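DTDP-4-dehydrorhamnose 3,5-epimerase (Bacillus anthracis str. Ames, PDB 3RYK) probably catalyses the epimerisation of dTDP-4-dehydro-6-deoxyglucose at C3 and C5 of its sugar ring, a step in making dTDP-L-rhamnose. Local coordinates at residues F32-L37 with D111-S116; E52-K57 with H66-D71; S74-A77 with I82-L85; K120-Y125 with A178-V183. One frame throughout, in Å; residues are numbered along the deposited sequence. Where two conformers were deposited one is given.

Interaction 1 of 4, residues F32-L37 with D111-S116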
loop_
_atom_site.group_PDB
_atom_site.type_symbol
_atom_site.label_atom_id
_atom_site.label_comp_id
_atom_site.label_asym_id
_atom_site.label_seq_id
_atom_site.Cartn_x
_atom_site.Cartn_y
_atom_site.Cartn_z
ATOM N N PHE A 32 14.033 4.152 -20.960
ATOM C CA PHE A 32 14.247 2.811 -21.462
ATOM C C PHE A 32 12.959 2.255 -22.064
ATOM O O PHE A 32 12.636 1.088 -21.894
ATOM C CB PHE A 32 14.813 1.927 -20.338
ATOM C CG PHE A 32 15.819 2.653 -19.492
ATOM C CD1 PHE A 32 16.953 3.191 -20.056
ATOM C CD2 PHE A 32 15.636 2.777 -18.125
ATOM C CE1 PHE A 32 17.867 3.893 -19.283
ATOM C CE2 PHE A 32 16.565 3.459 -17.339
ATOM C CZ PHE A 32 17.672 4.019 -17.921
ATOM N N THR A 33 12.217 3.145 -22.732
ATOM C CA THR A 33 10.956 2.855 -23.418
ATOM C C THR A 33 9.720 2.615 -22.549
ATOM O O THR A 33 8.679 3.245 -22.779
ATOM C CB THR A 33 11.101 1.647 -24.414
ATOM O OG1 THR A 33 12.240 1.842 -25.268
ATOM C CG2 THR A 33 9.849 1.491 -25.275
ATOM N N ASP A 34 9.858 1.738 -21.558
ATOM C CA ASP A 34 8.782 1.321 -20.660
ATOM C C ASP A 34 8.830 1.717 -19.169
ATOM O O ASP A 34 7.813 1.600 -18.499
ATOM C CB ASP A 34 8.744 -0.207 -20.759
ATOM C CG ASP A 34 8.472 -0.692 -22.188
ATOM O OD1 ASP A 34 7.500 -0.214 -22.837
ATOM O OD2 ASP A 34 9.204 -1.594 -22.642
ATOM N N ALA A 35 9.983 2.140 -18.648
ATOM C CA ALA A 35 10.084 2.533 -17.226
ATOM C C ALA A 35 9.404 3.885 -17.049
ATOM O O ALA A 35 9.673 4.804 -17.793
ATOM C CB ALA A 35 11.525 2.585 -16.757
ATOM N N LYS A 36 8.560 4.015 -16.038
ATOM C CA LYS A 36 7.823 5.260 -15.818
ATOM C C LYS A 36 7.843 5.757 -14.388
ATOM O O LYS A 36 7.537 5.003 -13.474
ATOM C CB LYS A 36 6.366 5.025 -16.250
ATOM C CG LYS A 36 6.194 4.713 -17.739
ATOM C CD LYS A 36 4.779 4.248 -18.062
ATOM C CE LYS A 36 4.575 3.936 -19.540
ATOM N NZ LYS A 36 4.717 5.168 -20.384
ATOM N N LEU A 37 8.235 7.015 -14.212
ATOM C CA LEU A 37 8.266 7.655 -12.896
ATOM C C LEU A 37 6.906 8.337 -12.873
ATOM O O LEU A 37 6.617 9.148 -13.745
ATOM C CB LEU A 37 9.400 8.665 -12.754
ATOM C CG LEU A 37 9.506 9.336 -11.383
ATOM C CD1 LEU A 37 9.783 8.323 -10.269
ATOM C CD2 LEU A 37 10.611 10.384 -11.430
ATOM N N ASP A 111 18.376 -2.001 -17.258
ATOM C CA ASP A 111 17.722 -2.670 -18.395
ATOM C C ASP A 111 18.591 -3.890 -18.752
ATOM O O ASP A 111 19.735 -3.734 -19.205
ATOM C CB ASP A 111 17.566 -1.696 -19.584
ATOM C CG ASP A 111 16.782 -2.293 -20.763
ATOM O OD1 ASP A 111 16.554 -3.522 -20.788
ATOM O OD2 ASP A 111 16.368 -1.525 -21.683
ATOM N N LEU A 112 18.057 -5.092 -18.539
ATOM C CA LEU A 112 18.811 -6.323 -18.848
ATOM C C LEU A 112 18.319 -7.056 -20.101
ATOM O O LEU A 112 18.658 -8.218 -20.327
ATOM C CB LEU A 112 18.841 -7.256 -17.631
ATOM C CG LEU A 112 19.557 -6.720 -16.389
ATOM C CD1 LEU A 112 19.716 -7.796 -15.323
ATOM C CD2 LEU A 112 20.898 -6.167 -16.770
ATOM N N ARG A 113 17.534 -6.369 -20.920
ATOM C CA ARG A 113 17.017 -6.931 -22.156
ATOM C C ARG A 113 18.173 -6.778 -23.167
ATOM O O ARG A 113 18.467 -5.673 -23.623
ATOM C CB ARG A 113 15.745 -6.168 -22.546
ATOM C CG ARG A 113 14.619 -6.283 -21.503
ATOM C CD ARG A 113 13.448 -5.340 -21.798
ATOM N NE ARG A 113 13.878 -3.946 -21.799
ATOM C CZ ARG A 113 13.080 -2.900 -22.009
ATOM N NH1 ARG A 113 11.779 -3.068 -22.224
ATOM N NH2 ARG A 113 13.589 -1.672 -21.991
ATOM N N LYS A 114 18.834 -7.893 -23.499
ATOM C CA LYS A 114 19.970 -7.891 -24.438
ATOM C C LYS A 114 19.677 -7.266 -25.804
ATOM O O LYS A 114 20.572 -6.693 -26.428
ATOM C CB LYS A 114 20.544 -9.304 -24.601
ATOM C CG LYS A 114 21.774 -9.374 -25.508
ATOM C CD LYS A 114 22.379 -10.771 -25.515
ATOM C CE LYS A 114 23.635 -10.836 -26.364
ATOM N NZ LYS A 114 24.241 -12.192 -26.318
ATOM N N ASP A 115 18.425 -7.361 -26.244
ATOM C CA ASP A 115 17.991 -6.800 -27.524
ATOM C C ASP A 115 17.836 -5.283 -27.449
ATOM O O ASP A 115 18.108 -4.555 -28.401
ATOM C CB ASP A 115 16.584 -7.318 -27.839
ATOM C CG ASP A 115 16.496 -8.836 -27.954
ATOM O OD1 ASP A 115 17.481 -9.498 -28.344
ATOM O OD2 ASP A 115 15.391 -9.363 -27.691
ATOM N N SER A 116 17.371 -4.822 -26.293
ATOM C CA SER A 116 17.122 -3.406 -26.053
ATOM C C SER A 116 18.220 -2.433 -26.461
ATOM O O SER A 116 19.396 -2.670 -26.194
ATOM C CB SER A 116 16.780 -3.191 -24.579
ATOM O OG SER A 116 16.544 -1.828 -24.303
HETATM O O HOH W 1 14.800 0.813 -24.532
#
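Arg113 reaches from its loop to the turn that leads into strand 35-45 and takes hold of two residues there with its two terminal nitrogens. NH2 donates to the backbone O of Phe32 at 2.9 Å, and NH1 forms a salt bridge with Asp34 OD2 at 3.0 Å. Both acceptors lie close to the guanidinium plane, at its edge. The Asp34 carboxylate is turned 65° from that plane and offers the anti lone pair of OD2. Phe32 O also accepts from Asp34 N, which arrives from the opposite face of the carbonyl, so two bonds secure this turn.

The tight part of the contact is this guanidinium, and Asp111, in its own segment, holds it in position. The Arg113 chain bends at chi3 (-60°), which helps to bring NE and NH2 back over Asp111; the two nitrogens are presented side-on and come from above the carboxylate plane, NE to OD1 and NH2 to OD2, the latter at 2.8 Å. Asp111 OD1 takes a further bond from Arg113 N, closing an Asx turn, while Asp111 OD2 receives Ser116 OG at 2.6 Å. Phe32 CB lies 4.0 Å from Asp111 OD2.

Thr33 marks the looser side. It is exposed, and its OG1 is linked to Ser116 OG through a water, 2.9 Å from Thr33 OG1.

The contact thus ties the turn between strands 26-31 and 35-45 to the loop after strand 104-111. Phe141 of strand 141-147 packs against Phe32, Asp111 and Arg113, while the Phe32 side chain also touches Arg123 of strand 122-128.

Interaction 2 of 4, residues E52-K57 with H66-D71. With TYD (thymidine-5'-diphosphate), chain D.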
loop_
_atom_site.group_PDB
_atom_site.type_symbol
_atom_site.label_atom_id
_atom_site.label_comp_id
_atom_site.label_asym_id
_atom_site.label_seq_id
_atom_site.Cartn_x
_atom_site.Cartn_y
_atom_site.Cartn_z
ATOM N N GLU A 52 -5.312 8.709 -4.200
ATOM C CA GLU A 52 -5.597 7.397 -4.770
ATOM C C GLU A 52 -4.173 7.054 -5.183
ATOM O O GLU A 52 -3.638 7.628 -6.146
ATOM C CB GLU A 52 -6.546 7.412 -5.980
ATOM C CG GLU A 52 -7.984 7.868 -5.711
ATOM C CD GLU A 52 -8.874 7.830 -6.957
ATOM O OE1 GLU A 52 -8.422 7.347 -8.028
ATOM O OE2 GLU A 52 -10.044 8.281 -6.862
ATOM N N SER A 53 -3.529 6.155 -4.441
ATOM C CA SER A 53 -2.151 5.777 -4.752
ATOM C C SER A 53 -2.086 4.767 -5.901
ATOM O O SER A 53 -1.013 4.472 -6.413
ATOM C CB SER A 53 -1.408 5.271 -3.513
ATOM O OG SER A 53 -1.999 4.119 -2.966
ATOM N N TYR A 54 -3.243 4.239 -6.290
ATOM C CA TYR A 54 -3.352 3.283 -7.385
ATOM C C TYR A 54 -4.769 3.256 -7.922
ATOM O O TYR A 54 -5.724 3.154 -7.166
ATOM C CB TYR A 54 -2.945 1.855 -6.963
ATOM C CG TYR A 54 -3.226 0.779 -8.013
ATOM C CD1 TYR A 54 -2.363 0.559 -9.077
ATOM C CD2 TYR A 54 -4.359 -0.039 -7.917
ATOM C CE1 TYR A 54 -2.628 -0.425 -10.038
ATOM C CE2 TYR A 54 -4.625 -1.024 -8.859
ATOM C CZ TYR A 54 -3.762 -1.217 -9.922
ATOM O OH TYR A 54 -4.044 -2.204 -10.861
ATOM N N ASN A 55 -4.867 3.343 -9.241
ATOM C CA ASN A 55 -6.125 3.296 -9.954
ATOM C C ASN A 55 -5.808 2.570 -11.248
ATOM O O ASN A 55 -5.144 3.115 -12.130
ATOM C CB ASN A 55 -6.726 4.685 -10.163
ATOM C CG ASN A 55 -8.035 4.641 -10.939
ATOM O OD1 ASN A 55 -8.223 3.814 -11.836
ATOM N ND2 ASN A 55 -8.934 5.572 -10.628
ATOM N N LYS A 56 -6.286 1.327 -11.336
ATOM C CA LYS A 56 -6.051 0.442 -12.481
ATOM C C LYS A 56 -6.405 1.074 -13.829
ATOM O O LYS A 56 -5.553 1.170 -14.715
ATOM C CB LYS A 56 -6.780 -0.892 -12.263
ATOM C CG LYS A 56 -6.458 -1.988 -13.270
ATOM C CD LYS A 56 -7.079 -3.312 -12.857
ATOM C CE LYS A 56 -6.664 -4.462 -13.795
ATOM N NZ LYS A 56 -7.188 -5.775 -13.314
ATOM N N LYS A 57 -7.651 1.524 -13.948
ATOM C CA LYS A 57 -8.145 2.167 -15.174
ATOM C C LYS A 57 -7.350 3.430 -15.553
ATOM O O LYS A 57 -7.209 3.734 -16.750
ATOM C CB LYS A 57 -9.628 2.466 -14.991
ATOM C CG LYS A 57 -10.328 3.191 -16.106
ATOM C CD LYS A 57 -11.819 3.352 -15.766
ATOM C CE LYS A 57 -12.088 4.141 -14.477
ATOM N NZ LYS A 57 -11.497 5.514 -14.521
ATOM N N HIS A 66 -1.463 -3.749 -16.327
ATOM C CA HIS A 66 -1.027 -4.903 -15.547
ATOM C C HIS A 66 -2.032 -5.202 -14.458
ATOM O O HIS A 66 -2.637 -4.287 -13.885
ATOM C CB HIS A 66 0.307 -4.634 -14.846
ATOM C CG HIS A 66 1.393 -4.180 -15.761
ATOM N ND1 HIS A 66 2.091 -5.045 -16.573
ATOM C CD2 HIS A 66 1.912 -2.950 -15.981
ATOM C CE1 HIS A 66 2.990 -4.366 -17.262
ATOM N NE2 HIS A 66 2.900 -3.092 -16.921
ATOM N N SER A 67 -2.188 -6.482 -14.157
ATOM C CA SER A 67 -3.101 -6.918 -13.115
ATOM C C SER A 67 -2.173 -7.361 -11.994
ATOM O O SER A 67 -1.502 -8.389 -12.099
ATOM C CB SER A 67 -4.016 -8.030 -13.614
ATOM O OG SER A 67 -4.819 -7.562 -14.694
ATOM N N PHE A 68 -2.101 -6.549 -10.943
ATOM C CA PHE A 68 -1.233 -6.845 -9.798
ATOM C C PHE A 68 -1.854 -7.865 -8.860
ATOM O O PHE A 68 -3.028 -7.771 -8.529
ATOM C CB PHE A 68 -0.791 -5.572 -9.090
ATOM C CG PHE A 68 0.075 -4.692 -9.952
ATOM C CD1 PHE A 68 1.439 -4.898 -10.004
ATOM C CD2 PHE A 68 -0.467 -3.680 -10.717
ATOM C CE1 PHE A 68 2.251 -4.122 -10.785
ATOM C CE2 PHE A 68 0.346 -2.886 -11.514
ATOM C CZ PHE A 68 1.704 -3.102 -11.546
ATOM N N VAL A 69 -1.036 -8.828 -8.427
ATOM C CA VAL A 69 -1.484 -9.920 -7.552
ATOM C C VAL A 69 -0.927 -9.939 -6.133
ATOM O O VAL A 69 -1.463 -10.614 -5.267
ATOM C CB VAL A 69 -1.149 -11.295 -8.203
ATOM C CG1 VAL A 69 -1.842 -11.422 -9.535
ATOM C CG2 VAL A 69 0.346 -11.460 -8.390
ATOM N N GLN A 70 0.133 -9.184 -5.889
ATOM C CA GLN A 70 0.730 -9.164 -4.580
ATOM C C GLN A 70 1.315 -7.795 -4.251
ATOM O O GLN A 70 1.744 -7.068 -5.151
ATOM C CB GLN A 70 1.791 -10.259 -4.590
ATOM C CG GLN A 70 2.614 -10.425 -3.398
ATOM C CD GLN A 70 3.646 -11.497 -3.612
ATOM O OE1 GLN A 70 3.392 -12.521 -4.254
ATOM N NE2 GLN A 70 4.816 -11.273 -3.069
ATOM N N ASP A 71 1.253 -7.432 -2.976
ATOM C CA ASP A 71 1.795 -6.170 -2.445
ATOM C C ASP A 71 2.785 -6.593 -1.376
ATOM O O ASP A 71 2.432 -7.348 -0.460
ATOM C CB ASP A 71 0.774 -5.244 -1.762
ATOM C CG ASP A 71 -0.308 -4.709 -2.697
ATOM O OD1 ASP A 71 -0.354 -5.101 -3.878
ATOM O OD2 ASP A 71 -1.136 -3.886 -2.212
HETATM P PA TYD D . -13.361 13.102 1.511
HETATM O O1A TYD D . -14.736 12.666 1.050
HETATM O O2A TYD D . -12.704 12.391 2.674
HETATM O O3A TYD D . -13.456 14.676 1.823
HETATM P PB TYD D . -13.386 15.340 3.295
HETATM O O1B TYD D . -11.905 15.446 3.581
HETATM O O2B TYD D . -14.057 16.679 3.054
HETATM O O3B TYD D . -14.168 14.399 4.196
HETATM O "O5'" TYD D . -12.365 12.997 0.243
HETATM C "C5'" TYD D . -11.367 13.975 -0.064
HETATM C "C4'" TYD D . -11.268 14.136 -1.573
HETATM O "O4'" TYD D . -10.783 12.913 -2.123
HETATM C "C3'" TYD D . -12.610 14.416 -2.235
HETATM O "O3'" TYD D . -12.552 15.672 -2.922
HETATM C "C2'" TYD D . -12.863 13.275 -3.205
HETATM C "C1'" TYD D . -11.535 12.532 -3.278
HETATM N N1 TYD D . -11.656 11.063 -3.301
HETATM C C2 TYD D . -11.140 10.353 -4.331
HETATM O O2 TYD D . -10.501 10.979 -5.360
HETATM N N3 TYD D . -11.228 9.003 -4.383
HETATM C C4 TYD D . -11.834 8.311 -3.398
HETATM O O4 TYD D . -11.894 6.953 -3.467
HETATM C C5 TYD D . -12.406 9.071 -2.259
HETATM C C5M TYD D . -13.109 8.410 -1.106
HETATM C C6 TYD D . -12.279 10.449 -2.277
HETATM O O HOH W 2 -2.528 -1.918 -13.055
#
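At His66 the link to Tyr54 is made by water: a single molecule sits 2.7 Å from Tyr54 OH and donates to His66 O. Tyr54 OH itself stays 3.9 Å from His66 O, and the water lies at the edge of the tyrosine ring, in its plane. The backbone carbonyl of His66, not its imidazole, faces the other segment.

Next comes Ser67, met by Lys56. The lysine runs fully extended, with CG anti to the backbone N (chi1 -171°), and this straight reach brings NZ to within 3.3 Å of Ser67 OG, a weak hydrogen bond at the surface.

Phe68 then supplies the apolar part. Phe68 CD2 lies 4.0 Å from Tyr54 CE1, and Tyr54 OH is at the edge of the phenyl ring, near its plane. The two rings are almost perpendicular, at 87°, and approach obliquely.

Val69 and Gln70 form a classic beta bulge opposite Val158, at the start of strand 70-76. At the far end of 52-57, Glu52 OE2 accepts a hydrogen bond from N3 of the bound thymidine-5'-diphosphate at 2.8 Å; Asn55 ND2 donates to Glu52 OE1 at 3.2 Å and probably helps to orient that carboxylate toward the base.

Behind the contact stand strands 152-158 and 96-100: Lys157 makes a cation-pi contact with Tyr54 and touches Phe68, which also packs on Leu97. Glu52, Tyr54, Gln70 and Asp71 take part in antiparallel pairing with the second subunit, so the sheet continues through the dimer interface, while helix 56-61 starts just past Asn55.

Interaction 3 of 4, residues S74-A77 with I82-L85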
loop_
_atom_site.group_PDB
_atom_site.type_symbol
_atom_site.label_atom_id
_atom_site.label_comp_id
_atom_site.label_asym_id
_atom_site.label_seq_id
_atom_site.Cartn_x
_atom_site.Cartn_y
_atom_site.Cartn_z
ATOM N N SER A 74 8.653 -3.597 2.529
ATOM C CA SER A 74 10.029 -3.705 2.975
ATOM C C SER A 74 10.341 -2.634 4.019
ATOM O O SER A 74 10.230 -1.447 3.730
ATOM C CB SER A 74 10.963 -3.543 1.771
ATOM O OG SER A 74 12.315 -3.411 2.154
ATOM N N TYR A 75 10.690 -3.059 5.231
ATOM C CA TYR A 75 11.059 -2.153 6.316
ATOM C C TYR A 75 12.557 -2.313 6.544
ATOM O O TYR A 75 13.061 -3.461 6.625
ATOM C CB TYR A 75 10.276 -2.383 7.632
ATOM C CG TYR A 75 10.923 -1.658 8.809
ATOM C CD1 TYR A 75 10.741 -0.289 9.037
ATOM C CD2 TYR A 75 11.741 -2.352 9.685
ATOM C CE1 TYR A 75 11.377 0.362 10.127
ATOM C CE2 TYR A 75 12.373 -1.728 10.762
ATOM C CZ TYR A 75 12.203 -0.395 10.991
ATOM O OH TYR A 75 12.867 0.153 12.077
ATOM N N SER A 76 13.262 -1.185 6.615
ATOM C CA SER A 76 14.708 -1.146 6.843
ATOM C C SER A 76 14.955 -0.164 8.000
ATOM O O SER A 76 14.718 1.046 7.885
ATOM C CB SER A 76 15.458 -0.710 5.595
ATOM O OG SER A 76 15.224 -1.576 4.499
ATOM N N ALA A 77 15.414 -0.686 9.126
ATOM C CA ALA A 77 15.656 0.138 10.298
ATOM C C ALA A 77 16.770 1.192 10.151
ATOM O O ALA A 77 16.611 2.329 10.595
ATOM C CB ALA A 77 15.935 -0.756 11.524
ATOM N N ILE A 82 20.842 -1.636 1.674
ATOM C CA ILE A 82 20.631 -1.920 0.259
ATOM C C ILE A 82 19.840 -3.203 0.048
ATOM O O ILE A 82 20.213 -4.277 0.542
ATOM C CB ILE A 82 21.930 -1.915 -0.583
ATOM C CG1 ILE A 82 22.369 -0.473 -0.849
ATOM C CG2 ILE A 82 21.701 -2.552 -1.940
ATOM C CD1 ILE A 82 23.580 -0.351 -1.743
ATOM N N ARG A 83 18.739 -3.056 -0.684
ATOM C CA ARG A 83 17.835 -4.149 -1.028
ATOM C C ARG A 83 17.918 -4.356 -2.554
ATOM O O ARG A 83 17.412 -3.525 -3.328
ATOM C CB ARG A 83 16.404 -3.805 -0.625
ATOM C CG ARG A 83 16.185 -3.480 0.860
ATOM C CD ARG A 83 16.514 -4.614 1.809
ATOM N NE ARG A 83 16.147 -4.229 3.170
ATOM C CZ ARG A 83 16.214 -5.014 4.242
ATOM N NH1 ARG A 83 16.658 -6.266 4.141
ATOM N NH2 ARG A 83 15.826 -4.541 5.422
ATOM N N GLY A 84 18.560 -5.440 -2.985
ATOM C CA GLY A 84 18.728 -5.763 -4.415
ATOM C C GLY A 84 20.179 -5.946 -4.853
ATOM O O GLY A 84 21.054 -6.172 -3.993
ATOM N N LEU A 85 20.477 -5.877 -6.161
ATOM C CA LEU A 85 19.515 -5.645 -7.275
ATOM C C LEU A 85 18.805 -6.953 -7.625
ATOM O O LEU A 85 19.464 -7.890 -8.059
ATOM C CB LEU A 85 20.260 -5.161 -8.533
ATOM C CG LEU A 85 21.025 -3.836 -8.581
ATOM C CD1 LEU A 85 21.873 -3.758 -9.850
ATOM C CD2 LEU A 85 20.056 -2.658 -8.485
#
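Arg83 and Ser76 join the two sheets of the jelly roll at the point where the chain leaves strand 70-76 and returns as strand 82-88. The short strand segments run at 135° to one another with axes 9.5 Å apart, too far for direct backbone pairing, so an arginine side chain spans the gap.

The hydrogen bonds are a side-on grip on one oxygen. Arg83 NE and NH2 both donate to Ser76 OG, at 3.1 and 3.2 Å, with the hydroxyl oxygen nearly in the guanidinium plane. A bend at chi2 (-62°) turns the arginine across toward the serine. With two donors on one atom, the guanidinium is held against swinging.

Van der Waals contact is lighter. Ser74 OG stands 4.1 Å from Arg83 CG, and Phe145 of strand 141-147 touches both Ser74 and Arg83. Tyr75 points the other way, its OH bonded to His151 and its ring meeting Phe49 of the second subunit.

Charge enters through the surroundings: the Arg83 side chain lies about 4 Å from the bound pyrophosphate and packs on Arg47 of the second subunit. The bond to Ser76 probably helps to position an arginine beside the pyrophosphate site.

Just beyond Arg83, Gly84 takes backbone angles (phi 124°) that suit a glycine, and the peptide bond from Gly84 C to Leu85 N is cis.

Interaction 4 of 4, residues K120-Y125 with A178-V183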
loop_
_atom_site.group_PDB
_atom_site.type_symbol
_atom_site.label_atom_id
_atom_site.label_comp_id
_atom_site.label_asym_id
_atom_site.label_seq_id
_atom_site.Cartn_x
_atom_site.Cartn_y
_atom_site.Cartn_z
ATOM N N LYS A 120 21.896 -2.667 -20.645
ATOM C CA LYS A 120 22.872 -2.446 -19.571
ATOM C C LYS A 120 22.755 -1.071 -18.892
ATOM O O LYS A 120 23.295 -0.881 -17.794
ATOM C CB LYS A 120 24.333 -2.743 -19.948
ATOM C CG LYS A 120 24.638 -4.179 -20.372
ATOM C CD LYS A 120 26.153 -4.357 -20.381
ATOM C CE LYS A 120 26.671 -5.734 -20.810
ATOM N NZ LYS A 120 26.498 -6.061 -22.238
ATOM N N GLN A 121 22.035 -0.130 -19.510
ATOM C CA GLN A 121 21.864 1.196 -18.926
ATOM C C GLN A 121 21.007 1.172 -17.650
ATOM O O GLN A 121 20.170 0.293 -17.451
ATOM C CB GLN A 121 21.279 2.182 -19.935
ATOM C CG GLN A 121 22.118 2.362 -21.206
ATOM C CD GLN A 121 21.565 3.429 -22.148
ATOM O OE1 GLN A 121 20.834 4.333 -21.734
ATOM N NE2 GLN A 121 21.946 3.345 -23.420
ATOM N N TRP A 122 21.230 2.164 -16.794
ATOM C CA TRP A 122 20.522 2.289 -15.526
ATOM C C TRP A 122 20.107 3.714 -15.215
ATOM O O TRP A 122 20.519 4.665 -15.884
ATOM C CB TRP A 122 21.408 1.793 -14.378
ATOM C CG TRP A 122 22.699 2.525 -14.262
ATOM C CD1 TRP A 122 23.876 2.202 -14.869
ATOM C CD2 TRP A 122 22.960 3.708 -13.496
ATOM N NE1 TRP A 122 24.844 3.110 -14.541
ATOM C CE2 TRP A 122 24.308 4.048 -13.702
ATOM C CE3 TRP A 122 22.179 4.525 -12.666
ATOM C CZ2 TRP A 122 24.899 5.163 -13.099
ATOM C CZ3 TRP A 122 22.766 5.622 -12.081
ATOM C CH2 TRP A 122 24.108 5.934 -12.301
ATOM N N ARG A 123 19.273 3.855 -14.193
ATOM C CA ARG A 123 18.840 5.181 -13.767
ATOM C C ARG A 123 18.483 5.173 -12.287
ATOM O O ARG A 123 17.829 4.246 -11.798
ATOM C CB ARG A 123 17.714 5.735 -14.635
ATOM C CG ARG A 123 17.258 7.164 -14.257
ATOM C CD ARG A 123 16.411 7.763 -15.378
ATOM N NE ARG A 123 15.986 9.143 -15.120
ATOM C CZ ARG A 123 16.742 10.220 -15.333
ATOM N NH1 ARG A 123 17.996 10.092 -15.751
ATOM N NH2 ARG A 123 16.258 11.440 -15.077
ATOM N N GLY A 124 18.952 6.211 -11.602
ATOM C CA GLY A 124 18.735 6.415 -10.172
ATOM C C GLY A 124 17.650 7.444 -9.887
ATOM O O GLY A 124 17.776 8.602 -10.296
ATOM N N TYR A 125 16.602 7.022 -9.174
ATOM C CA TYR A 125 15.461 7.882 -8.829
ATOM C C TYR A 125 15.290 8.017 -7.316
ATOM O O TYR A 125 15.527 7.059 -6.548
ATOM C CB TYR A 125 14.168 7.220 -9.289
ATOM C CG TYR A 125 14.110 6.751 -10.713
ATOM C CD1 TYR A 125 13.520 7.522 -11.702
ATOM C CD2 TYR A 125 14.607 5.514 -11.065
ATOM C CE1 TYR A 125 13.430 7.072 -13.008
ATOM C CE2 TYR A 125 14.539 5.058 -12.361
ATOM C CZ TYR A 125 13.942 5.842 -13.337
ATOM O OH TYR A 125 13.864 5.375 -14.629
ATOM N N ALA A 178 28.819 0.474 -12.347
ATOM C CA ALA A 178 29.415 1.552 -11.553
ATOM C C ALA A 178 28.366 2.507 -11.003
ATOM O O ALA A 178 28.464 3.711 -11.186
ATOM C CB ALA A 178 30.441 2.297 -12.385
ATOM N N ILE A 179 27.360 1.957 -10.337
ATOM C CA ILE A 179 26.290 2.778 -9.772
ATOM C C ILE A 179 26.831 3.610 -8.597
ATOM O O ILE A 179 27.526 3.084 -7.713
ATOM C CB ILE A 179 25.073 1.917 -9.347
ATOM C CG1 ILE A 179 24.551 1.132 -10.554
ATOM C CG2 ILE A 179 23.969 2.803 -8.734
ATOM C CD1 ILE A 179 23.589 0.027 -10.237
ATOM N N PRO A 180 26.527 4.925 -8.576
ATOM C CA PRO A 180 26.969 5.854 -7.533
ATOM C C PRO A 180 26.123 5.781 -6.252
ATOM O O PRO A 180 25.497 6.766 -5.852
ATOM C CB PRO A 180 26.782 7.213 -8.212
ATOM C CG PRO A 180 25.592 7.003 -9.038
ATOM C CD PRO A 180 25.758 5.637 -9.612
ATOM N N TRP A 181 26.126 4.640 -5.577
ATOM C CA TRP A 181 25.339 4.508 -4.364
ATOM C C TRP A 181 25.741 5.546 -3.338
ATOM O O TRP A 181 26.931 5.836 -3.181
ATOM C CB TRP A 181 25.491 3.116 -3.737
ATOM C CG TRP A 181 25.044 2.020 -4.591
ATOM C CD1 TRP A 181 25.827 1.166 -5.308
ATOM C CD2 TRP A 181 23.694 1.663 -4.873
ATOM N NE1 TRP A 181 25.048 0.274 -5.990
ATOM C CE2 TRP A 181 23.731 0.558 -5.749
ATOM C CE3 TRP A 181 22.451 2.156 -4.458
ATOM C CZ2 TRP A 181 22.574 -0.056 -6.227
ATOM C CZ3 TRP A 181 21.300 1.540 -4.941
ATOM C CH2 TRP A 181 21.374 0.446 -5.820
ATOM N N PRO A 182 24.754 6.112 -2.615
ATOM C CA PRO A 182 25.019 7.132 -1.596
ATOM C C PRO A 182 25.506 6.551 -0.260
ATOM O O PRO A 182 25.231 7.109 0.809
ATOM C CB PRO A 182 23.649 7.774 -1.432
ATOM C CG PRO A 182 22.718 6.662 -1.668
ATOM C CD PRO A 182 23.305 5.912 -2.800
ATOM N N VAL A 183 26.246 5.448 -0.312
ATOM C CA VAL A 183 26.746 4.810 0.888
ATOM C C VAL A 183 28.025 4.085 0.505
ATOM O O VAL A 183 28.186 3.680 -0.638
ATOM C CB VAL A 183 25.703 3.805 1.463
ATOM C CG1 VAL A 183 25.326 2.769 0.417
ATOM C CG2 VAL A 183 26.206 3.154 2.741
#
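Trp122, on an outermost strand of one sheet of the jelly roll, lies with its indole against the loop 178-183, which lies across the outermost strand and its neighbour 104-111. Its CB already points toward the loop, and CG sits between the backbone N and the carbonyl carbon (chi1 59°), which swings the indole over to Ile179.

The five-membered ring comes first. Ile179 CG1 stands over its face, 4.2 Å from the centroid and 8° off the ring normal, a CH-pi contact; the nearest ring atom is the fusion carbon CD2. Farther out the six-membered ring lies by Pro180. At the tip, CH2 approaches Pro180 CG at 3.7 Å; its still closer approach to Pro180 CD is doubtful. Trp122 CZ2 also has the carbonyl O of Ala178 at 4.3 Å.

Tyr106 of strand 104-111 touches both Trp122 and Pro180, and Val108 lies against Ile179, so the loop rests on two neighbouring strands. Pro180 is the centre of an inverse gamma turn, closed by a weak bond from Trp181 N to Ile179 O at 3.0 Å.

How the interactions relate
Interactions 1 and 4 meet directly: Asp111 O and N probably bond to Lys120 N and Gln121 O, at 2.8 and 2.9 Å, and Phe32 CZ packs 3.7 Å from Arg123 CB. Interactions 3 and 4 share apolar packing, with Ile82 CD1 3.7 Å from Trp181 CD2. Interactions 2 and 3 use the two ends of strand 70-76, their centres 22 Å apart, and both touch the second subunit. Both lie by a ligand: Glu52 in interaction 2 binds thymidine-5'-diphosphate, to which Ser189 of the second subunit is also bonded, whereas Arg83 in interaction 3 lies about 4 Å from pyrophosphate. Interactions 2 and 4 lie on opposite sides of the chain's centre.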